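Long-range contact in serine protease inhibitor infestin (Triatoma infestans, PDB 2ERW), which inhibits factor XIIa, a serine protease of blood clotting, through this Kazal-type domain, one piece of a longer secreted inhibitor: residues Y12-Y23 / V37-C48. Residues are numbered along the deposited sequence; the frame is centred on the assembly and turned at random. Where two conformers were deposited one is given.
Sequences YVPVCGSDGKTY and VPGLKLVHEGRC
Val37 puts CG2 beside the carboxylate of Asp19 and the hydroxyl of Tyr23. That hydroxyl donates to the syn lone pair of Asp19 OD2, and this fixes the acid next to Leu40. Leu40 packs against both groups, with CD2 3.5 Å from Tyr23 OH. With its CG anti to the backbone N (chi1 -180°), the branch swings toward the other segment, where CD1 meets Asp19 CG and CD2 meets Tyr23; Ala32 and Ala33 of helix 26-35 also touch it. Lys41 pairs twice with Ser18: its N donates to Ser18 OG and its O accepts from Ser18 N. Leu42 crosses Val15 at about a right angle, with Leu42 CG 3.7 Å from Val15 CB. The N of Val43 donates to Cys16 O, and His44 N adds a weak bond to the same oxygen. Val43 and His44 both face Cys16, a classic beta bulge. Residues 42-45 pair antiparallel with strand 15-17 of the 15-17/22-23 hairpin, within the small disulfide-linked Kazal inhibitor fold. One face of the His44 ring receives Cys16 CB, a CH-pi contact 3.5 Å from the centroid. His44 ND1 donates a hydrogen bond to Glu45 O, which lies in the ring plane and helps hold the ring's rotation. A water bridges Glu45 OE2 and Pro14 O; the latter also accepts from Gly46 N. Thr22 CG2 sits over the centre of one face of the Arg47 guanidinium. Arg47 NH1 donates a hydrogen bond to Tyr12 OH (2.8 Å), nearly in the guanidinium plane, while NE forms a salt bridge with Glu54. Cys48 N donates to Thr22 OG1, itself hydrogen-bonded to Glu54, and Cys48 SG closes the disulfide with Cys16 SG at 2.0 Å.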
loop_
_atom_site.group_PDB
_atom_site.type_symbol
_atom_site.label_atom_id
_atom_site.label_comp_id
_atom_site.label_asym_id
_atom_site.label_seq_id
_atom_site.Cartn_x
_atom_site.Cartn_y
_atom_site.Cartn_z
ATOM N N TYR A 12 -9.028 6.756 0.484
ATOM C CA TYR A 12 -7.712 6.851 1.043
ATOM C C TYR A 12 -7.673 6.247 2.418
ATOM O O TYR A 12 -8.208 6.800 3.381
ATOM C CB TYR A 12 -7.303 8.318 1.044
ATOM C CG TYR A 12 -5.915 8.534 1.530
ATOM C CD1 TYR A 12 -4.836 7.945 0.880
ATOM C CD2 TYR A 12 -5.671 9.316 2.643
ATOM C CE1 TYR A 12 -3.557 8.133 1.321
ATOM C CE2 TYR A 12 -4.388 9.531 3.086
ATOM C CZ TYR A 12 -3.338 8.926 2.429
ATOM O OH TYR A 12 -2.055 9.098 2.858
ATOM N N VAL A 13 -7.046 5.077 2.478
ATOM C CA VAL A 13 -6.872 4.347 3.717
ATOM C C VAL A 13 -5.446 3.856 3.642
ATOM O O VAL A 13 -5.182 2.695 3.330
ATOM C CB VAL A 13 -7.849 3.176 3.812
ATOM C CG1 VAL A 13 -7.637 2.431 5.125
ATOM C CG2 VAL A 13 -9.277 3.691 3.707
ATOM N N PRO A 14 -4.497 4.761 3.848
ATOM C CA PRO A 14 -3.120 4.441 3.527
ATOM C C PRO A 14 -2.519 3.372 4.407
ATOM O O PRO A 14 -2.779 3.295 5.588
ATOM C CB PRO A 14 -2.364 5.739 3.762
ATOM C CG PRO A 14 -3.225 6.473 4.777
ATOM C CD PRO A 14 -4.647 6.136 4.366
ATOM N N VAL A 15 -1.860 2.446 3.736
ATOM C CA VAL A 15 -1.188 1.369 4.443
ATOM C C VAL A 15 0.184 1.212 3.858
ATOM O O VAL A 15 0.428 1.576 2.716
ATOM C CB VAL A 15 -1.980 0.045 4.373
ATOM C CG1 VAL A 15 -3.280 0.192 5.106
ATOM C CG2 VAL A 15 -2.264 -0.372 2.929
ATOM N N CYS A 16 1.072 0.659 4.655
ATOM C CA CYS A 16 2.447 0.574 4.270
ATOM C C CYS A 16 2.767 -0.845 3.939
ATOM O O CYS A 16 2.557 -1.737 4.753
ATOM C CB CYS A 16 3.300 1.063 5.417
ATOM S SG CYS A 16 5.044 0.964 5.052
ATOM N N GLY A 17 3.285 -1.054 2.739
ATOM C CA GLY A 17 3.649 -2.376 2.292
ATOM C C GLY A 17 5.040 -2.779 2.731
ATOM O O GLY A 17 5.896 -1.951 3.053
ATOM N N SER A 18 5.269 -4.079 2.685
ATOM C CA SER A 18 6.551 -4.622 3.038
ATOM C C SER A 18 7.624 -4.220 2.037
ATOM O O SER A 18 8.809 -4.413 2.291
ATOM C CB SER A 18 6.438 -6.136 3.094
ATOM O OG SER A 18 5.909 -6.641 1.886
ATOM N N ASP A 19 7.209 -3.667 0.905
ATOM C CA ASP A 19 8.139 -3.114 -0.060
ATOM C C ASP A 19 8.548 -1.690 0.271
ATOM O O ASP A 19 9.315 -1.065 -0.475
ATOM C CB ASP A 19 7.541 -3.174 -1.469
ATOM C CG ASP A 19 6.216 -2.454 -1.581
ATOM O OD1 ASP A 19 5.685 -1.961 -0.573
ATOM O OD2 ASP A 19 5.724 -2.373 -2.716
ATOM N N GLY A 20 8.043 -1.171 1.381
ATOM C CA GLY A 20 8.347 0.193 1.746
ATOM C C GLY A 20 7.547 1.214 0.977
ATOM O O GLY A 20 7.825 2.395 1.069
ATOM N N LYS A 21 6.533 0.754 0.242
ATOM C CA LYS A 21 5.683 1.644 -0.533
ATOM C C LYS A 21 4.355 1.783 0.161
ATOM O O LYS A 21 3.803 0.814 0.666
ATOM C CB LYS A 21 5.446 1.068 -1.920
ATOM C CG LYS A 21 4.602 1.914 -2.824
ATOM C CD LYS A 21 4.644 1.379 -4.239
ATOM C CE LYS A 21 3.853 2.252 -5.188
ATOM N NZ LYS A 21 4.066 1.886 -6.612
ATOM N N THR A 22 3.830 2.996 0.178
ATOM C CA THR A 22 2.501 3.223 0.658
ATOM C C THR A 22 1.513 2.845 -0.403
ATOM O O THR A 22 1.685 3.116 -1.554
ATOM C CB THR A 22 2.313 4.676 1.004
ATOM O OG1 THR A 22 3.240 5.000 2.046
ATOM C CG2 THR A 22 0.905 4.951 1.474
ATOM N N TYR A 23 0.462 2.175 0.030
ATOM C CA TYR A 23 -0.651 1.875 -0.850
ATOM C C TYR A 23 -1.850 2.667 -0.406
ATOM O O TYR A 23 -2.055 2.893 0.788
ATOM C CB TYR A 23 -0.914 0.369 -0.852
ATOM C CG TYR A 23 0.213 -0.292 -1.554
ATOM C CD1 TYR A 23 0.178 -0.442 -2.923
ATOM C CD2 TYR A 23 1.349 -0.670 -0.881
ATOM C CE1 TYR A 23 1.229 -0.982 -3.606
ATOM C CE2 TYR A 23 2.427 -1.203 -1.547
ATOM C CZ TYR A 23 2.347 -1.371 -2.916
ATOM O OH TYR A 23 3.382 -1.879 -3.638
ATOM N N VAL A 37 4.054 -7.066 -6.974
ATOM C CA VAL A 37 5.083 -7.276 -5.960
ATOM C C VAL A 37 4.812 -8.588 -5.267
ATOM O O VAL A 37 4.048 -8.639 -4.308
ATOM C CB VAL A 37 5.078 -6.147 -4.909
ATOM C CG1 VAL A 37 6.219 -6.327 -3.916
ATOM C CG2 VAL A 37 5.141 -4.771 -5.587
ATOM N N PRO A 38 5.422 -9.666 -5.752
ATOM C CA PRO A 38 5.197 -10.938 -5.094
ATOM C C PRO A 38 5.577 -10.874 -3.635
ATOM O O PRO A 38 6.639 -10.353 -3.285
ATOM C CB PRO A 38 6.154 -11.865 -5.818
ATOM C CG PRO A 38 6.313 -11.219 -7.155
ATOM C CD PRO A 38 6.314 -9.788 -6.922
ATOM N N GLY A 39 4.689 -11.376 -2.791
ATOM C CA GLY A 39 4.992 -11.512 -1.373
ATOM C C GLY A 39 4.679 -10.241 -0.622
ATOM O O GLY A 39 4.916 -10.152 0.569
ATOM N N LEU A 40 4.139 -9.245 -1.312
ATOM C CA LEU A 40 3.854 -7.985 -0.666
ATOM C C LEU A 40 2.895 -8.194 0.479
ATOM O O LEU A 40 1.865 -8.836 0.320
ATOM C CB LEU A 40 3.221 -7.035 -1.661
ATOM C CG LEU A 40 2.864 -5.653 -1.134
ATOM C CD1 LEU A 40 4.098 -4.918 -0.686
ATOM C CD2 LEU A 40 2.181 -4.906 -2.254
ATOM N N LYS A 41 3.227 -7.600 1.621
ATOM C CA LYS A 41 2.376 -7.689 2.793
ATOM C C LYS A 41 2.101 -6.317 3.321
ATOM O O LYS A 41 2.880 -5.398 3.158
ATOM C CB LYS A 41 3.084 -8.453 3.905
ATOM C CG LYS A 41 3.471 -9.878 3.539
ATOM C CD LYS A 41 2.226 -10.731 3.409
ATOM C CE LYS A 41 2.542 -12.213 3.546
ATOM N NZ LYS A 41 1.262 -12.974 3.544
ATOM N N LEU A 42 0.977 -6.201 4.001
ATOM C CA LEU A 42 0.614 -4.976 4.666
ATOM C C LEU A 42 1.318 -4.999 6.000
ATOM O O LEU A 42 1.021 -5.845 6.854
ATOM C CB LEU A 42 -0.898 -4.937 4.823
ATOM C CG LEU A 42 -1.518 -3.595 5.135
ATOM C CD1 LEU A 42 -3.001 -3.775 5.016
ATOM C CD2 LEU A 42 -1.155 -3.098 6.525
ATOM N N VAL A 43 2.273 -4.101 6.181
ATOM C CA VAL A 43 3.067 -4.138 7.399
ATOM C C VAL A 43 2.579 -3.230 8.501
ATOM O O VAL A 43 2.716 -3.558 9.677
ATOM C CB VAL A 43 4.574 -3.957 7.111
ATOM C CG1 VAL A 43 5.053 -5.019 6.150
ATOM C CG2 VAL A 43 4.875 -2.614 6.602
ATOM N N HIS A 44 2.001 -2.095 8.140
ATOM C CA HIS A 44 1.365 -1.294 9.155
ATOM C C HIS A 44 0.380 -0.359 8.544
ATOM O O HIS A 44 0.443 -0.061 7.363
ATOM C CB HIS A 44 2.381 -0.550 10.037
ATOM C CG HIS A 44 3.192 0.492 9.331
ATOM N ND1 HIS A 44 2.679 1.719 8.967
ATOM C CD2 HIS A 44 4.498 0.507 8.976
ATOM C CE1 HIS A 44 3.640 2.450 8.421
ATOM N NE2 HIS A 44 4.750 1.734 8.411
ATOM N N GLU A 45 -0.539 0.096 9.367
ATOM C CA GLU A 45 -1.488 1.065 8.973
ATOM C C GLU A 45 -0.792 2.385 8.743
ATOM O O GLU A 45 0.200 2.692 9.398
ATOM C CB GLU A 45 -2.510 1.204 10.092
ATOM C CG GLU A 45 -3.769 1.885 9.657
ATOM C CD GLU A 45 -4.553 1.001 8.741
ATOM O OE1 GLU A 45 -4.211 -0.197 8.774
ATOM O OE2 GLU A 45 -5.440 1.526 8.017
ATOM N N GLY A 46 -1.347 3.173 7.850
ATOM C CA GLY A 46 -0.818 4.504 7.606
ATOM C C GLY A 46 0.234 4.468 6.538
ATOM O O GLY A 46 0.653 3.415 6.078
ATOM N N ARG A 47 0.682 5.647 6.143
ATOM C CA ARG A 47 1.724 5.690 5.145
ATOM C C ARG A 47 3.016 5.115 5.668
ATOM O O ARG A 47 3.299 5.179 6.862
ATOM C CB ARG A 47 2.007 7.129 4.729
ATOM C CG ARG A 47 0.785 7.876 4.264
ATOM C CD ARG A 47 1.202 9.102 3.449
ATOM N NE ARG A 47 1.883 8.681 2.228
ATOM C CZ ARG A 47 1.260 8.438 1.079
ATOM N NH1 ARG A 47 -0.048 8.607 0.965
ATOM N NH2 ARG A 47 1.961 8.020 0.044
ATOM N N CYS A 48 3.829 4.589 4.756
ATOM C CA CYS A 48 5.169 4.244 5.143
ATOM C C CYS A 48 5.852 5.480 5.650
ATOM O O CYS A 48 5.543 6.587 5.242
ATOM C CB CYS A 48 5.937 3.677 3.980
ATOM S SG CYS A 48 5.252 2.138 3.403
HETATM O O HOH W 1 -4.931 3.974 7.065
#